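PDB 7KMU: jacalin-type lectin domain-containing protein from Musa acuminata, which probably binds mannose and mannose-rich glycans, as expected of a mannose-specific jacalin-related lectin. Local coordinates for residues B[3-8]-B[137-142]; B[21-26]-B[42-47]; B[28-33]-B[62-67]; B[77-82]-B[106-111]; B[84-89]-B[129-134]. One frame throughout, in Å; residues are numbered along the deposited sequence.

Contact 1: residues B[3-8]-B[137-142]; sequences GAIKVG and VYLMPN
V7 and V137 press their CG2 methyls together at 3.5 Å, closer than methyls normally pack. With CG1 anti to the carbonyl carbon in both (chi1 -62° and -68°), each CG2 falls between backbone N and carbonyl carbon. L139 crosses V7 at about a right angle, its CD1 lying 3.9 Å from V7 CG2, and I5 extends the same apolar face with CG2 against L139 CB. This face meets the second subunit, where L139 packs on its own counterpart. The backbones run antiparallel: V7 and V137 form a hydrogen-bonded pair, both bonds 2.9 Å between N and O, and L139 N donates to I5 O. Strand 132-140 is thus paired with 5-11, an edge strand within this chain of one beta-prism sheet, and K6 and V7 carry that sheet across the dimer interface. On the reverse face K6 lies alongside Y138, its CG 3.7 Å from the ring centroid in a CH-pi contact, while A4 CB touches the ring edge at CE2. The bend of the K6 chain at chi3 (75°) turns CE toward Y138 OH. At the polar end one water links K6 NZ to Y138 OH, and D19 takes both groups, by a salt bridge and a hydrogen bond.

Contact 2: residues B[21-26]-B[42-47]; sequences GPAYRI and ITFTRY. With EDO (1,2-ethanediol), chain F.
R46 starts out extended, CG anti to the backbone N (chi1 179°), then bends at chi3 (68°) to bring NH1 back to P22 O, 2.8 Å away. The oxygen lies in the guanidinium plane, but NH1 sits above the P22 carbonyl plane. M20 O is a second acceptor for NH1. A chi1 of 60° puts the F44 ring where CE2 covers one face of the R46 guanidinium; F44 CB lies 3.8 Å from A23 CB. Along the backbone Y24 and R25 both face T45, a classic beta bulge: T45 O accepts from R25 N at 3.2 Å and only weakly from Y24 N, while T45 N returns a straight 2.8 Å bond to R25 O. Beyond the bulge I26 CG2 meets I42 CG2 at 3.9 Å. These pairings close the open end of the hairpin formed by strands 25-33 and 37-46. Strand 49-56 flanks it through I42, T43 and F44, and P22 reaches Y138 and M140 on strand 132-140 of another sheet.

Contact 3: residues B[28-33]-B[62-67]; sequences SVKINA and PHEIAF. With EDO (1,2-ethanediol), chain F.
Backbone bonds dominate where V29 pairs with I65 and I31 with H63: each is an antiparallel hydrogen-bonded pair, with N-to-O distances of 2.9 to 3.0 Å for V29 N to I65 O, I65 N to V29 O, I31 N to H63 O and H63 N to I31 O. CA-H...O contacts fill the alternate positions, K30 CA standing 3.2 Å from H63 O. Apolar contacts lie on the inner face: V29 CB meets I65 CG2, and V29 CG2 reaches the F67 ring edge at CE1, both at 4.0 Å. L92, L94 and F101 of another sheet cover this side. On the other face the contacts are polar or mixed. K30 runs alongside P62, and N32 ND2 lies 3.7 Å from P62 CB and bonds G60 O. An ethanediol places O2 2.7 Å from S28 OG and gives E64 OE2 a weak bond. K30 NZ makes a long, weak ion pair with E41 and stays 6.0 Å from E64 OE1, which suggests that attraction to E64 adds little; the pairing rests on main-chain bonds and the inner hydrocarbon face.

Contact 4: residues B[77-82]-B[106-111]; sequences EGHVVD and AYEGTP
H79 is the tightly packed centre, its imidazole sandwiched between E108 and P111. E108 CG stands over the middle of one ring face, 3.7 Å from the centroid, and its carboxylate stacks on the ring with the planes 13° apart. P111 CB covers the opposite face, 4.2 Å from the H79 ring centroid and displaced toward the rim. G109 N donates to H79 ND1 over 2.9 Å, nearly straight at 172° although the amide nitrogen is tilted from the ring plane. V80 and T110 then join as an antiparallel hydrogen-bonded pair, with V80 N to T110 O at 2.9 Å and the return bond a little shorter. V81 wedges CG1 against Y107 O at 3.5 Å, and that buried carbonyl has no polar partner in the model. The other side is looser. There the pairing gives way to a water between D82 N and E108 O, and the Y107 ring turns its edge to D82 O, 3.6 Å from CD2, while stacking edge-to-face with Y83. As ND1 is an acceptor, the G109 N-H bond would favour the neutral ring with its proton on NE2, E108 being already paired with K91.

Contact 5: residues B[84-89]-B[129-134]; sequences FGLTII and GSFIDA. With EDO (1,2-ethanediol), chain E.
I88 threads between I132, D133 and F131. Its CB lies 3.6 Å from I132 O; CG2 branches toward D133, 3.9 Å from OD2; CG1, placed between the backbone N and carbonyl carbon (chi1 65°), carries CD1 to F131 CD2 at 3.8 Å. L86 CD1 meets the same ring at its edge. One backbone bond, I89 N to I132 O at 3.0 Å, joins strands that cross at 95°. Beside them G129 and D133 fit the GXXXD motif that binds sugar in jacalin-related lectins. Here an ethanediol occupies the loop: O1 accepts from F131 N and donates to D133 OD1 at 2.7 Å, and O2 donates to D133 OD2 at 2.8 Å, an arrangement consistent with sugar hydroxyls held by both carboxylate oxygens. A water ties D133 OD2 to T87 O. D133 and A134 form a classic beta bulge opposite R127 of strand 118-128, I37 of strand 37-46 bonds the backbones of both I89 and I132, and strand 73-83 flanks strand 86-96.

Contacts 1 and 5 are the buried ones and share strand 132-140, one near each end: at the C-terminal end it is paired with 3-8 beside the dimer interface, at the other it crosses 84-89 beside the probable sugar site. Contacts 2 and 3, partly buried, share strand 25-33, paired on either side of it within one sheet; T43 N probably bonds S28 O between them, and both touch one ethanediol. Contact 4, at the surface, adjoins contact 5 where V81 N probably bonds I88 O, and like contact 1 meets the second subunit. Contacts 1 and 3 rest on regular strand pairing, contact 2 on a bulge and an arginine, contact 4 on a sandwiched histidine, contact 5 on side-chain packing.

Contact 1: residues B[3-8]-B[137-142]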
# COMPACT_ATOMS: atom_id res chain seq x y z
N GLY B 3 -8.64 -7.52 -15.12
CA GLY B 3 -8.51 -6.13 -14.68
C GLY B 3 -8.45 -5.91 -13.18
O GLY B 3 -8.79 -4.83 -12.71
N ALA B 4 -8.00 -6.92 -12.43
CA ALA B 4 -7.88 -6.81 -10.96
C ALA B 4 -6.76 -5.87 -10.55
O ALA B 4 -5.81 -5.64 -11.31
CB ALA B 4 -7.65 -8.18 -10.33
N ILE B 5 -6.87 -5.33 -9.32
CA ILE B 5 -5.83 -4.50 -8.73
C ILE B 5 -5.43 -5.21 -7.45
O ILE B 5 -6.25 -5.39 -6.54
CB ILE B 5 -6.27 -3.03 -8.48
CG1 ILE B 5 -6.53 -2.31 -9.83
CG2 ILE B 5 -5.19 -2.31 -7.64
CD1 ILE B 5 -7.07 -0.92 -9.74
N LYS B 6 -4.17 -5.66 -7.39
CA LYS B 6 -3.62 -6.38 -6.24
C LYS B 6 -2.43 -5.65 -5.70
O LYS B 6 -1.51 -5.36 -6.46
CB LYS B 6 -3.20 -7.81 -6.63
CG LYS B 6 -4.39 -8.71 -6.94
CD LYS B 6 -3.95 -10.05 -7.55
CE LYS B 6 -3.35 -10.99 -6.53
NZ LYS B 6 -2.93 -12.29 -7.15
N VAL B 7 -2.44 -5.34 -4.40
CA VAL B 7 -1.31 -4.67 -3.74
C VAL B 7 -0.75 -5.58 -2.67
O VAL B 7 -1.49 -6.23 -1.94
CB VAL B 7 -1.61 -3.24 -3.25
CG1 VAL B 7 -1.95 -2.33 -4.42
CG2 VAL B 7 -2.73 -3.21 -2.20
N GLY B 8 0.57 -5.65 -2.63
CA GLY B 8 1.28 -6.55 -1.74
C GLY B 8 2.19 -7.45 -2.56
O GLY B 8 2.38 -7.20 -3.76
N VAL B 137 -3.74 -7.45 -0.63
CA VAL B 137 -5.16 -7.20 -0.82
C VAL B 137 -5.55 -6.89 -2.25
O VAL B 137 -4.75 -6.35 -3.01
CB VAL B 137 -5.69 -6.09 0.13
CG1 VAL B 137 -5.69 -6.55 1.59
CG2 VAL B 137 -4.93 -4.78 -0.04
N TYR B 138 -6.82 -7.20 -2.59
CA TYR B 138 -7.44 -6.77 -3.83
C TYR B 138 -8.13 -5.44 -3.54
O TYR B 138 -8.69 -5.25 -2.44
CB TYR B 138 -8.54 -7.76 -4.24
CG TYR B 138 -7.99 -9.01 -4.89
CD1 TYR B 138 -7.51 -10.06 -4.12
CD2 TYR B 138 -7.91 -9.12 -6.27
CE1 TYR B 138 -7.02 -11.22 -4.71
CE2 TYR B 138 -7.42 -10.28 -6.88
CZ TYR B 138 -6.97 -11.32 -6.09
OH TYR B 138 -6.48 -12.44 -6.71
N LEU B 139 -8.12 -4.53 -4.52
CA LEU B 139 -8.76 -3.23 -4.39
C LEU B 139 -9.82 -3.06 -5.46
O LEU B 139 -9.66 -3.56 -6.57
CB LEU B 139 -7.75 -2.07 -4.48
CG LEU B 139 -6.65 -2.11 -3.43
CD1 LEU B 139 -5.65 -1.02 -3.67
CD2 LEU B 139 -7.21 -1.96 -2.02
N MET B 140 -10.90 -2.35 -5.12
CA MET B 140 -12.00 -2.04 -6.03
C MET B 140 -12.49 -0.64 -5.72
O MET B 140 -12.36 -0.20 -4.58
CB MET B 140 -13.18 -2.98 -5.78
CG MET B 140 -12.95 -4.33 -6.26
SD MET B 140 -14.47 -5.24 -6.07
CE MET B 140 -13.92 -6.69 -6.58
N PRO B 141 -13.12 0.08 -6.68
CA PRO B 141 -13.71 1.37 -6.30
C PRO B 141 -15.00 1.15 -5.51
O PRO B 141 -15.52 0.02 -5.44
CB PRO B 141 -13.98 2.06 -7.65
CG PRO B 141 -13.98 0.98 -8.65
CD PRO B 141 -13.42 -0.28 -8.08
N ASN B 142 -15.52 2.21 -4.89
CA ASN B 142 -16.80 2.15 -4.18
C ASN B 142 -17.94 2.57 -5.11
O ASN B 142 -17.80 3.55 -5.84
CB ASN B 142 -16.79 3.04 -2.94
CG ASN B 142 -16.24 2.37 -1.71
OD1 ASN B 142 -15.32 2.89 -1.07
ND2 ASN B 142 -16.79 1.22 -1.33
O HOH W 1 -9.38 -6.05 -7.87
O HOH W 2 -4.49 -13.74 -8.99

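Contact 2: residues B[21-26]-B[42-47]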
# COMPACT_ATOMS: atom_id res chain seq x y z
N GLY B 21 -8.93 -14.41 -4.26
CA GLY B 21 -9.51 -13.68 -5.37
C GLY B 21 -10.34 -12.51 -4.85
O GLY B 21 -10.55 -12.36 -3.64
N PRO B 22 -10.86 -11.65 -5.75
CA PRO B 22 -11.71 -10.54 -5.30
C PRO B 22 -13.13 -11.05 -5.03
O PRO B 22 -13.59 -11.98 -5.70
CB PRO B 22 -11.68 -9.58 -6.49
CG PRO B 22 -11.48 -10.45 -7.67
CD PRO B 22 -10.72 -11.67 -7.22
N ALA B 23 -13.83 -10.44 -4.09
CA ALA B 23 -15.18 -10.90 -3.81
C ALA B 23 -16.16 -9.79 -4.05
O ALA B 23 -15.82 -8.61 -3.93
CB ALA B 23 -15.27 -11.35 -2.38
N TYR B 24 -17.43 -10.16 -4.32
CA TYR B 24 -18.49 -9.18 -4.45
C TYR B 24 -18.74 -8.56 -3.06
O TYR B 24 -18.93 -7.34 -2.94
CB TYR B 24 -19.77 -9.85 -4.97
CG TYR B 24 -20.87 -8.85 -5.27
CD1 TYR B 24 -20.85 -8.10 -6.45
CD2 TYR B 24 -21.91 -8.63 -4.38
CE1 TYR B 24 -21.84 -7.15 -6.72
CE2 TYR B 24 -22.91 -7.69 -4.64
CZ TYR B 24 -22.87 -6.96 -5.81
OH TYR B 24 -23.85 -6.04 -6.10
N ARG B 25 -18.72 -9.41 -2.01
CA ARG B 25 -18.93 -8.99 -0.64
C ARG B 25 -18.10 -9.86 0.32
O ARG B 25 -18.08 -11.08 0.19
CB ARG B 25 -20.42 -9.11 -0.29
CG ARG B 25 -20.88 -8.36 0.96
CD ARG B 25 -22.38 -8.49 1.15
NE ARG B 25 -22.75 -9.87 1.47
CZ ARG B 25 -23.29 -10.73 0.62
NH1 ARG B 25 -23.55 -11.97 1.00
NH2 ARG B 25 -23.58 -10.36 -0.62
N ILE B 26 -17.45 -9.22 1.28
CA ILE B 26 -16.72 -9.92 2.33
C ILE B 26 -17.75 -9.97 3.48
O ILE B 26 -18.18 -8.92 3.98
CB ILE B 26 -15.41 -9.22 2.74
CG1 ILE B 26 -14.41 -9.22 1.57
CG2 ILE B 26 -14.81 -9.92 3.97
CD1 ILE B 26 -13.13 -8.44 1.80
N ILE B 42 -11.61 -16.15 5.81
CA ILE B 42 -12.54 -15.18 5.24
C ILE B 42 -13.76 -15.90 4.71
O ILE B 42 -13.63 -16.91 4.02
CB ILE B 42 -11.90 -14.32 4.10
CG1 ILE B 42 -10.54 -13.70 4.50
CG2 ILE B 42 -12.85 -13.23 3.61
CD1 ILE B 42 -9.32 -14.49 3.97
N THR B 43 -14.94 -15.38 5.05
CA THR B 43 -16.20 -15.85 4.48
C THR B 43 -16.62 -14.73 3.52
O THR B 43 -16.71 -13.56 3.91
CB THR B 43 -17.25 -16.14 5.55
OG1 THR B 43 -16.80 -17.25 6.33
CG2 THR B 43 -18.62 -16.50 4.94
N PHE B 44 -16.83 -15.09 2.26
CA PHE B 44 -17.14 -14.12 1.24
C PHE B 44 -18.13 -14.65 0.23
O PHE B 44 -18.27 -15.87 0.08
CB PHE B 44 -15.84 -13.68 0.53
CG PHE B 44 -15.11 -14.81 -0.14
CD1 PHE B 44 -14.19 -15.58 0.57
CD2 PHE B 44 -15.32 -15.10 -1.49
CE1 PHE B 44 -13.53 -16.65 -0.05
CE2 PHE B 44 -14.66 -16.17 -2.10
CZ PHE B 44 -13.75 -16.91 -1.39
N THR B 45 -18.76 -13.74 -0.51
CA THR B 45 -19.78 -14.06 -1.51
C THR B 45 -19.37 -13.55 -2.88
O THR B 45 -18.91 -12.42 -3.03
CB THR B 45 -21.13 -13.52 -1.06
OG1 THR B 45 -21.47 -14.11 0.20
CG2 THR B 45 -22.25 -13.84 -2.07
N ARG B 46 -19.56 -14.41 -3.89
CA ARG B 46 -19.20 -14.13 -5.27
C ARG B 46 -20.04 -15.08 -6.15
O ARG B 46 -20.11 -16.26 -5.85
CB ARG B 46 -17.68 -14.46 -5.39
CG ARG B 46 -17.02 -14.29 -6.73
CD ARG B 46 -15.50 -14.32 -6.60
NE ARG B 46 -14.92 -15.61 -6.20
CZ ARG B 46 -13.79 -15.73 -5.51
NH1 ARG B 46 -13.14 -14.66 -5.09
NH2 ARG B 46 -13.31 -16.93 -5.21
N TYR B 47 -20.70 -14.55 -7.20
CA TYR B 47 -21.45 -15.37 -8.17
C TYR B 47 -22.54 -16.27 -7.53
O TYR B 47 -22.76 -17.41 -7.96
CB TYR B 47 -20.48 -16.20 -9.05
CG TYR B 47 -19.37 -15.37 -9.66
CD1 TYR B 47 -19.63 -14.15 -10.27
CD2 TYR B 47 -18.06 -15.84 -9.69
CE1 TYR B 47 -18.61 -13.38 -10.84
CE2 TYR B 47 -17.03 -15.09 -10.27
CZ TYR B 47 -17.32 -13.87 -10.85
OH TYR B 47 -16.30 -13.13 -11.42
C1 EDO F . -14.75 -15.94 8.74
O1 EDO F . -14.93 -17.23 8.23
C2 EDO F . -15.33 -15.89 10.16
O2 EDO F . -16.75 -16.03 10.14

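Contact 3: residues B[28-33]-B[62-67]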
# COMPACT_ATOMS: atom_id res chain seq x y z
N SER B 28 -17.45 -12.01 6.52
CA SER B 28 -16.80 -12.03 7.82
C SER B 28 -15.33 -12.38 7.69
O SER B 28 -14.91 -12.97 6.69
CB SER B 28 -17.52 -12.99 8.76
OG SER B 28 -17.55 -14.30 8.23
N VAL B 29 -14.55 -12.01 8.71
CA VAL B 29 -13.13 -12.32 8.77
C VAL B 29 -12.84 -12.82 10.19
O VAL B 29 -13.29 -12.20 11.15
CB VAL B 29 -12.22 -11.10 8.41
CG1 VAL B 29 -10.74 -11.41 8.69
CG2 VAL B 29 -12.40 -10.69 6.95
N LYS B 30 -12.04 -13.89 10.30
CA LYS B 30 -11.58 -14.39 11.59
C LYS B 30 -10.06 -14.40 11.55
O LYS B 30 -9.48 -14.96 10.62
CB LYS B 30 -12.13 -15.79 11.87
CG LYS B 30 -11.70 -16.36 13.23
CD LYS B 30 -12.28 -17.77 13.47
CE LYS B 30 -11.48 -18.87 12.82
NZ LYS B 30 -12.08 -20.21 13.08
N ILE B 31 -9.42 -13.77 12.55
CA ILE B 31 -7.97 -13.78 12.65
C ILE B 31 -7.59 -14.54 13.90
O ILE B 31 -8.17 -14.27 14.96
CB ILE B 31 -7.37 -12.34 12.67
CG1 ILE B 31 -7.54 -11.66 11.28
CG2 ILE B 31 -5.89 -12.31 13.14
CD1 ILE B 31 -7.20 -10.12 11.23
N ASN B 32 -6.65 -15.48 13.80
CA ASN B 32 -6.11 -16.20 14.95
C ASN B 32 -4.73 -15.63 15.20
O ASN B 32 -3.91 -15.54 14.27
CB ASN B 32 -6.02 -17.70 14.73
CG ASN B 32 -7.35 -18.38 14.94
OD1 ASN B 32 -8.29 -18.21 14.16
ND2 ASN B 32 -7.46 -19.16 16.01
N ALA B 33 -4.48 -15.24 16.45
CA ALA B 33 -3.20 -14.62 16.79
C ALA B 33 -2.81 -14.87 18.23
O ALA B 33 -3.68 -15.04 19.08
CB ALA B 33 -3.30 -13.12 16.56
N PRO B 62 -8.75 -16.82 18.52
CA PRO B 62 -9.55 -16.24 17.44
C PRO B 62 -10.30 -14.99 17.83
O PRO B 62 -10.71 -14.81 18.99
CB PRO B 62 -10.54 -17.36 17.12
CG PRO B 62 -10.78 -18.02 18.47
CD PRO B 62 -9.47 -17.92 19.21
N HIS B 63 -10.49 -14.13 16.82
CA HIS B 63 -11.31 -12.93 16.91
C HIS B 63 -11.99 -12.80 15.57
O HIS B 63 -11.41 -13.12 14.54
CB HIS B 63 -10.52 -11.66 17.25
CG HIS B 63 -10.07 -11.59 18.67
ND1 HIS B 63 -8.79 -11.96 19.03
CD2 HIS B 63 -10.72 -11.15 19.77
CE1 HIS B 63 -8.71 -11.76 20.34
NE2 HIS B 63 -9.85 -11.28 20.83
N GLU B 64 -13.24 -12.36 15.59
CA GLU B 64 -14.02 -12.30 14.37
C GLU B 64 -14.84 -11.03 14.22
O GLU B 64 -15.30 -10.46 15.21
CB GLU B 64 -14.93 -13.55 14.35
CG GLU B 64 -15.79 -13.79 13.12
CD GLU B 64 -16.71 -14.99 13.26
OE1 GLU B 64 -16.31 -15.98 13.92
OE2 GLU B 64 -17.82 -14.95 12.70
N ILE B 65 -15.03 -10.61 12.96
CA ILE B 65 -15.86 -9.48 12.59
C ILE B 65 -16.88 -9.96 11.56
O ILE B 65 -16.49 -10.61 10.59
CB ILE B 65 -15.04 -8.26 12.06
CG1 ILE B 65 -15.99 -7.07 11.73
CG2 ILE B 65 -14.13 -8.64 10.84
CD1 ILE B 65 -15.31 -5.80 11.35
N ALA B 66 -18.17 -9.68 11.78
CA ALA B 66 -19.22 -9.97 10.80
C ALA B 66 -19.62 -8.60 10.24
O ALA B 66 -20.05 -7.73 10.99
CB ALA B 66 -20.41 -10.66 11.46
N PHE B 67 -19.41 -8.39 8.94
CA PHE B 67 -19.68 -7.11 8.31
C PHE B 67 -21.15 -6.74 8.28
O PHE B 67 -21.99 -7.57 7.97
CB PHE B 67 -19.07 -7.04 6.89
CG PHE B 67 -17.56 -6.98 6.95
CD1 PHE B 67 -16.81 -8.14 7.01
CD2 PHE B 67 -16.90 -5.76 7.02
CE1 PHE B 67 -15.41 -8.09 7.12
CE2 PHE B 67 -15.51 -5.71 7.12
CZ PHE B 67 -14.78 -6.87 7.19
C1 EDO F . -14.75 -15.94 8.74
O1 EDO F . -14.93 -17.23 8.23
C2 EDO F . -15.33 -15.89 10.16
O2 EDO F . -16.75 -16.03 10.14

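Contact 4: residues B[77-82]-B[106-111]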
# COMPACT_ATOMS: atom_id res chain seq x y z
N GLU B 77 -3.25 -2.62 8.18
CA GLU B 77 -1.94 -2.25 8.67
C GLU B 77 -1.39 -3.32 9.56
O GLU B 77 -2.14 -4.10 10.14
CB GLU B 77 -1.92 -0.89 9.36
CG GLU B 77 -2.75 -0.80 10.62
CD GLU B 77 -3.03 0.65 10.99
OE1 GLU B 77 -4.22 1.04 10.95
OE2 GLU B 77 -2.07 1.39 11.29
N GLY B 78 -0.08 -3.38 9.64
CA GLY B 78 0.54 -4.40 10.47
C GLY B 78 2.04 -4.30 10.50
O GLY B 78 2.62 -3.28 10.12
N HIS B 79 2.68 -5.40 10.96
CA HIS B 79 4.13 -5.49 11.06
C HIS B 79 4.66 -6.76 10.45
O HIS B 79 4.09 -7.84 10.67
CB HIS B 79 4.57 -5.46 12.54
CG HIS B 79 4.58 -4.09 13.12
ND1 HIS B 79 5.77 -3.40 13.32
CD2 HIS B 79 3.55 -3.31 13.51
CE1 HIS B 79 5.43 -2.23 13.84
NE2 HIS B 79 4.10 -2.13 13.97
N VAL B 80 5.77 -6.65 9.70
CA VAL B 80 6.55 -7.79 9.19
C VAL B 80 7.61 -7.99 10.27
O VAL B 80 8.30 -7.03 10.63
CB VAL B 80 7.16 -7.55 7.81
CG1 VAL B 80 8.03 -8.75 7.40
CG2 VAL B 80 6.08 -7.29 6.77
N VAL B 81 7.72 -9.20 10.81
CA VAL B 81 8.59 -9.45 11.95
C VAL B 81 9.47 -10.66 11.81
O VAL B 81 9.21 -11.54 10.98
CB VAL B 81 7.74 -9.61 13.26
CG1 VAL B 81 6.71 -8.49 13.40
CG2 VAL B 81 7.05 -10.99 13.34
N ASP B 82 10.49 -10.72 12.68
CA ASP B 82 11.37 -11.88 12.77
C ASP B 82 10.82 -12.71 13.93
O ASP B 82 10.69 -12.20 15.05
CB ASP B 82 12.82 -11.47 13.05
CG ASP B 82 13.77 -12.65 13.05
OD1 ASP B 82 13.86 -13.33 14.09
OD2 ASP B 82 14.41 -12.90 12.01
N ALA B 106 1.47 -9.68 18.83
CA ALA B 106 2.28 -8.96 19.81
C ALA B 106 3.64 -8.48 19.29
O ALA B 106 4.21 -7.55 19.86
CB ALA B 106 2.48 -9.82 21.05
N TYR B 107 4.17 -9.11 18.24
CA TYR B 107 5.48 -8.77 17.71
C TYR B 107 5.47 -7.58 16.76
O TYR B 107 4.54 -7.44 15.96
CB TYR B 107 6.09 -9.98 16.97
CG TYR B 107 6.89 -10.93 17.83
CD1 TYR B 107 6.33 -11.53 18.95
CD2 TYR B 107 8.17 -11.32 17.46
CE1 TYR B 107 7.04 -12.45 19.72
CE2 TYR B 107 8.90 -12.24 18.22
CZ TYR B 107 8.33 -12.80 19.35
OH TYR B 107 9.04 -13.70 20.10
N GLU B 108 6.52 -6.75 16.82
CA GLU B 108 6.69 -5.63 15.91
C GLU B 108 8.00 -5.78 15.13
O GLU B 108 8.86 -6.60 15.48
CB GLU B 108 6.60 -4.27 16.64
CG GLU B 108 5.19 -3.97 17.13
CD GLU B 108 4.88 -2.55 17.58
OE1 GLU B 108 5.80 -1.70 17.58
OE2 GLU B 108 3.71 -2.29 17.94
N GLY B 109 8.12 -5.03 14.04
CA GLY B 109 9.29 -5.09 13.18
C GLY B 109 9.24 -3.97 12.17
O GLY B 109 9.44 -2.80 12.53
N THR B 110 8.93 -4.31 10.90
CA THR B 110 8.84 -3.32 9.84
C THR B 110 7.36 -3.05 9.58
O THR B 110 6.66 -3.96 9.12
CB THR B 110 9.57 -3.77 8.57
OG1 THR B 110 10.92 -4.09 8.91
CG2 THR B 110 9.58 -2.70 7.49
N PRO B 111 6.83 -1.86 9.90
CA PRO B 111 5.41 -1.62 9.66
C PRO B 111 5.05 -1.47 8.19
O PRO B 111 5.88 -1.10 7.37
CB PRO B 111 5.13 -0.31 10.40
CG PRO B 111 6.44 0.40 10.37
CD PRO B 111 7.49 -0.67 10.49
O HOH W 3 10.87 -8.25 14.26

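Contact 5: residues B[84-89]-B[129-134]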
# COMPACT_ATOMS: atom_id res chain seq x y z
N PHE B 84 11.62 -16.29 15.56
CA PHE B 84 12.55 -17.44 15.58
C PHE B 84 13.26 -17.62 14.22
O PHE B 84 13.38 -18.73 13.72
CB PHE B 84 11.83 -18.74 16.02
CG PHE B 84 11.33 -18.72 17.44
CD1 PHE B 84 12.18 -19.01 18.50
CD2 PHE B 84 10.00 -18.42 17.72
CE1 PHE B 84 11.71 -18.99 19.82
CE2 PHE B 84 9.53 -18.40 19.04
CZ PHE B 84 10.39 -18.69 20.08
N GLY B 85 13.69 -16.52 13.61
CA GLY B 85 14.36 -16.60 12.31
C GLY B 85 13.46 -16.60 11.09
O GLY B 85 13.96 -16.35 9.99
N LEU B 86 12.14 -16.89 11.24
CA LEU B 86 11.19 -16.79 10.12
C LEU B 86 10.83 -15.32 9.95
O LEU B 86 10.83 -14.59 10.95
CB LEU B 86 9.88 -17.55 10.41
CG LEU B 86 9.94 -19.07 10.58
CD1 LEU B 86 8.59 -19.61 10.98
CD2 LEU B 86 10.42 -19.75 9.32
N THR B 87 10.47 -14.89 8.74
CA THR B 87 10.01 -13.52 8.49
C THR B 87 8.52 -13.67 8.16
O THR B 87 8.17 -14.24 7.12
CB THR B 87 10.79 -12.86 7.33
OG1 THR B 87 12.19 -12.83 7.67
CG2 THR B 87 10.33 -11.44 7.04
N ILE B 88 7.64 -13.22 9.06
CA ILE B 88 6.19 -13.43 8.92
C ILE B 88 5.41 -12.17 9.35
O ILE B 88 6.01 -11.17 9.74
CB ILE B 88 5.75 -14.67 9.78
CG1 ILE B 88 5.96 -14.43 11.29
CG2 ILE B 88 6.45 -15.99 9.33
CD1 ILE B 88 5.34 -15.50 12.19
N ILE B 89 4.07 -12.25 9.33
CA ILE B 89 3.23 -11.14 9.81
C ILE B 89 3.06 -11.32 11.33
O ILE B 89 2.56 -12.36 11.80
CB ILE B 89 1.87 -11.11 9.06
CG1 ILE B 89 2.06 -11.06 7.52
CG2 ILE B 89 0.99 -9.92 9.57
CD1 ILE B 89 2.95 -9.87 7.00
N GLY B 129 1.85 -21.06 6.01
CA GLY B 129 2.29 -22.41 6.34
C GLY B 129 1.75 -22.68 7.73
O GLY B 129 0.54 -22.81 7.91
N SER B 130 2.64 -22.67 8.75
CA SER B 130 2.20 -22.76 10.14
C SER B 130 1.51 -21.44 10.51
O SER B 130 0.61 -21.41 11.35
CB SER B 130 3.40 -22.91 11.07
OG SER B 130 4.27 -23.92 10.59
N PHE B 131 1.99 -20.34 9.90
CA PHE B 131 1.50 -18.98 10.19
C PHE B 131 1.21 -18.21 8.91
O PHE B 131 1.33 -18.77 7.82
CB PHE B 131 2.56 -18.22 11.02
CG PHE B 131 3.22 -19.05 12.09
CD1 PHE B 131 2.48 -19.62 13.12
CD2 PHE B 131 4.59 -19.27 12.07
CE1 PHE B 131 3.09 -20.42 14.10
CE2 PHE B 131 5.21 -20.06 13.06
CZ PHE B 131 4.44 -20.64 14.05
N ILE B 132 0.86 -16.92 9.05
CA ILE B 132 0.70 -16.07 7.87
C ILE B 132 2.06 -15.45 7.56
O ILE B 132 2.48 -14.50 8.24
CB ILE B 132 -0.41 -15.01 8.05
CG1 ILE B 132 -1.79 -15.67 8.30
CG2 ILE B 132 -0.46 -14.04 6.84
CD1 ILE B 132 -2.29 -16.65 7.13
N ASP B 133 2.76 -15.99 6.55
CA ASP B 133 4.07 -15.48 6.15
C ASP B 133 3.96 -14.12 5.48
O ASP B 133 4.84 -13.28 5.66
CB ASP B 133 4.72 -16.45 5.14
CG ASP B 133 5.02 -17.81 5.76
OD1 ASP B 133 4.06 -18.60 5.93
OD2 ASP B 133 6.19 -18.06 6.09
N ALA B 134 2.93 -13.94 4.65
CA ALA B 134 2.77 -12.72 3.86
C ALA B 134 1.32 -12.47 3.52
O ALA B 134 0.52 -13.41 3.48
CB ALA B 134 3.59 -12.83 2.58
C1 EDO E . 5.55 -20.31 8.56
O1 EDO E . 4.22 -20.28 8.03
C2 EDO E . 6.47 -21.28 7.77
O2 EDO E . 6.70 -20.81 6.46
O HOH W 4 8.22 -16.41 5.50